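Local coordinates for protein aminotransferase class-III (Sphaerobacter thermophilus DSM 20745, PDB 6K8H) that belongs to the class-III aminotransferases, known as an omega-transaminase, and is modelled as a dimer holding (5-hydroxy-4,6-dimethylpyridin-3-yl)methyl dihydrogen phosphate, at residues B[160-165]-B[180-185]. Residues are numbered along the deposited sequence; the frame is centred on the assembly and turned at random.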
loop_
_atom_site.group_PDB
_atom_site.type_symbol
_atom_site.label_atom_id
_atom_site.label_comp_id
_atom_site.label_asym_id
_atom_site.label_seq_id
_atom_site.Cartn_x
_atom_site.Cartn_y
_atom_site.Cartn_z
ATOM N N PHE B 160 8.879 11.659 0.700
ATOM C CA PHE B 160 10.314 11.830 0.895
ATOM C C PHE B 160 11.124 10.952 -0.055
ATOM O O PHE B 160 12.198 11.365 -0.509
ATOM C CB PHE B 160 10.660 11.545 2.364
ATOM C CG PHE B 160 9.950 12.454 3.327
ATOM C CD1 PHE B 160 10.425 13.731 3.573
ATOM C CD2 PHE B 160 8.790 12.047 3.957
ATOM C CE1 PHE B 160 9.763 14.579 4.444
ATOM C CE2 PHE B 160 8.124 12.889 4.827
ATOM C CZ PHE B 160 8.620 14.158 5.073
ATOM N N ALA B 161 10.616 9.759 -0.392
ATOM C CA ALA B 161 11.344 8.839 -1.259
ATOM C C ALA B 161 11.305 9.245 -2.726
ATOM O O ALA B 161 12.168 8.817 -3.502
ATOM C CB ALA B 161 10.782 7.425 -1.100
ATOM N N GLU B 162 10.346 10.074 -3.129
ATOM C CA GLU B 162 10.203 10.399 -4.536
ATOM C C GLU B 162 10.882 11.710 -4.939
ATOM O O GLU B 162 10.914 12.022 -6.140
ATOM C CB GLU B 162 8.717 10.428 -4.911
ATOM C CG GLU B 162 7.970 11.591 -4.325
ATOM C CD GLU B 162 6.525 11.648 -4.769
ATOM O OE1 GLU B 162 6.071 10.710 -5.458
ATOM O OE2 GLU B 162 5.838 12.628 -4.419
ATOM N N VAL B 163 11.465 12.458 -3.992
ATOM C CA VAL B 163 12.161 13.696 -4.348
ATOM C C VAL B 163 13.243 13.390 -5.379
ATOM O O VAL B 163 13.991 12.419 -5.239
ATOM C CB VAL B 163 12.750 14.363 -3.091
ATOM C CG1 VAL B 163 13.810 15.399 -3.474
ATOM C CG2 VAL B 163 11.661 15.019 -2.265
ATOM N N SER B 164 13.293 14.187 -6.452
ATOM C CA SER B 164 14.288 14.028 -7.518
ATOM C C SER B 164 14.173 12.681 -8.238
ATOM O O SER B 164 15.168 12.165 -8.753
ATOM C CB SER B 164 15.721 14.237 -7.005
ATOM O OG SER B 164 15.929 15.579 -6.605
ATOM N N THR B 165 12.974 12.085 -8.290
ATOM C CA THR B 165 12.808 10.879 -9.106
ATOM C C THR B 165 13.178 11.166 -10.561
ATOM O O THR B 165 13.803 10.338 -11.233
ATOM C CB THR B 165 11.375 10.354 -9.025
ATOM O OG1 THR B 165 11.091 9.909 -7.698
ATOM C CG2 THR B 165 11.191 9.187 -9.996
ATOM N N THR B 180 14.580 18.143 -6.433
ATOM C CA THR B 180 13.540 18.661 -7.349
ATOM C C THR B 180 12.205 17.972 -7.078
ATOM O O THR B 180 12.193 16.761 -6.800
ATOM C CB THR B 180 13.953 18.470 -8.813
ATOM O OG1 THR B 180 15.361 18.666 -8.929
ATOM C CG2 THR B 180 13.250 19.429 -9.743
ATOM N N PRO B 181 11.078 18.691 -7.196
ATOM C CA PRO B 181 9.772 18.075 -6.939
ATOM C C PRO B 181 9.397 17.079 -8.023
ATOM O O PRO B 181 9.571 17.328 -9.217
ATOM C CB PRO B 181 8.812 19.267 -6.936
ATOM C CG PRO B 181 9.468 20.273 -7.793
ATOM C CD PRO B 181 10.956 20.098 -7.608
ATOM N N TYR B 182 8.826 15.965 -7.591
ATOM C CA TYR B 182 8.253 14.991 -8.510
ATOM C C TYR B 182 6.738 15.107 -8.599
ATOM O O TYR B 182 6.156 14.708 -9.613
ATOM C CB TYR B 182 8.643 13.566 -8.070
ATOM C CG TYR B 182 8.227 12.465 -9.026
ATOM C CD1 TYR B 182 8.630 12.485 -10.357
ATOM C CD2 TYR B 182 7.449 11.398 -8.590
ATOM C CE1 TYR B 182 8.253 11.484 -11.233
ATOM C CE2 TYR B 182 7.065 10.400 -9.456
ATOM C CZ TYR B 182 7.472 10.450 -10.779
ATOM O OH TYR B 182 7.095 9.461 -11.647
ATOM N N THR B 183 6.090 15.653 -7.573
ATOM C CA THR B 183 4.648 15.845 -7.556
ATOM C C THR B 183 4.354 17.331 -7.354
ATOM O O THR B 183 5.170 18.074 -6.798
ATOM C CB THR B 183 3.998 14.983 -6.458
ATOM O OG1 THR B 183 2.564 15.045 -6.548
ATOM C CG2 THR B 183 4.444 15.447 -5.078
ATOM N N GLY B 184 3.196 17.774 -7.835
ATOM C CA GLY B 184 2.857 19.185 -7.732
ATOM C C GLY B 184 2.597 19.600 -6.290
ATOM O O GLY B 184 2.059 18.840 -5.485
ATOM N N GLY B 185 2.994 20.832 -5.966
ATOM C CA GLY B 185 2.768 21.358 -4.636
ATOM C C GLY B 185 3.644 20.777 -3.550
ATOM O O GLY B 185 3.281 20.873 -2.378
#
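Tyr182, Glu162 and Thr180 bury the most surface where 160-165 meets 180-185. The Tyr182 ring lies against Thr165, whose CB sits 3.8 Å from the ring centroid and 14° off the ring normal; this small tilt identifies a CH-pi contact over the face. Thr165 CG2 continues along the same side, 3.9 Å from Tyr182 CE1. Glu162 meets the ring differently: its OE1 comes within 3.5 Å of Tyr182 CD2, at the edge and near the ring plane, with carboxylate and ring planes 77° apart. Tyr182 CG is anti to its backbone N (chi1 -174°), which carries the ring over Thr165 and beside Glu162. The other carboxylate oxygen, Glu162 OE2, lies 3.2 Å from Thr183 CG2, yet its charged partner is Lys136 of the second subunit, in a salt bridge that ties this corner to the dimer interface.

At the Thr180 end the link is through backbone: Ser164 N donates to Thr180 O at 2.8 Å. Ser164 OG and Thr180 OG1 both hydrogen-bond to Val178 O, so the polar side chains here converge on one carbonyl. The presentation of Thr165 is fixed locally, because Glu162 O accepts from both Thr165 N and Thr165 OG1, the latter at 2.6 Å, with both donors on the same face of the carbonyl plane. The backbone bond closes a type II beta turn from Glu162 to Thr165, and the hydroxyl reinforces it; against this turn the irregular loop leading to helix 188-192 folds back in this PLP-dependent aminotransferase fold.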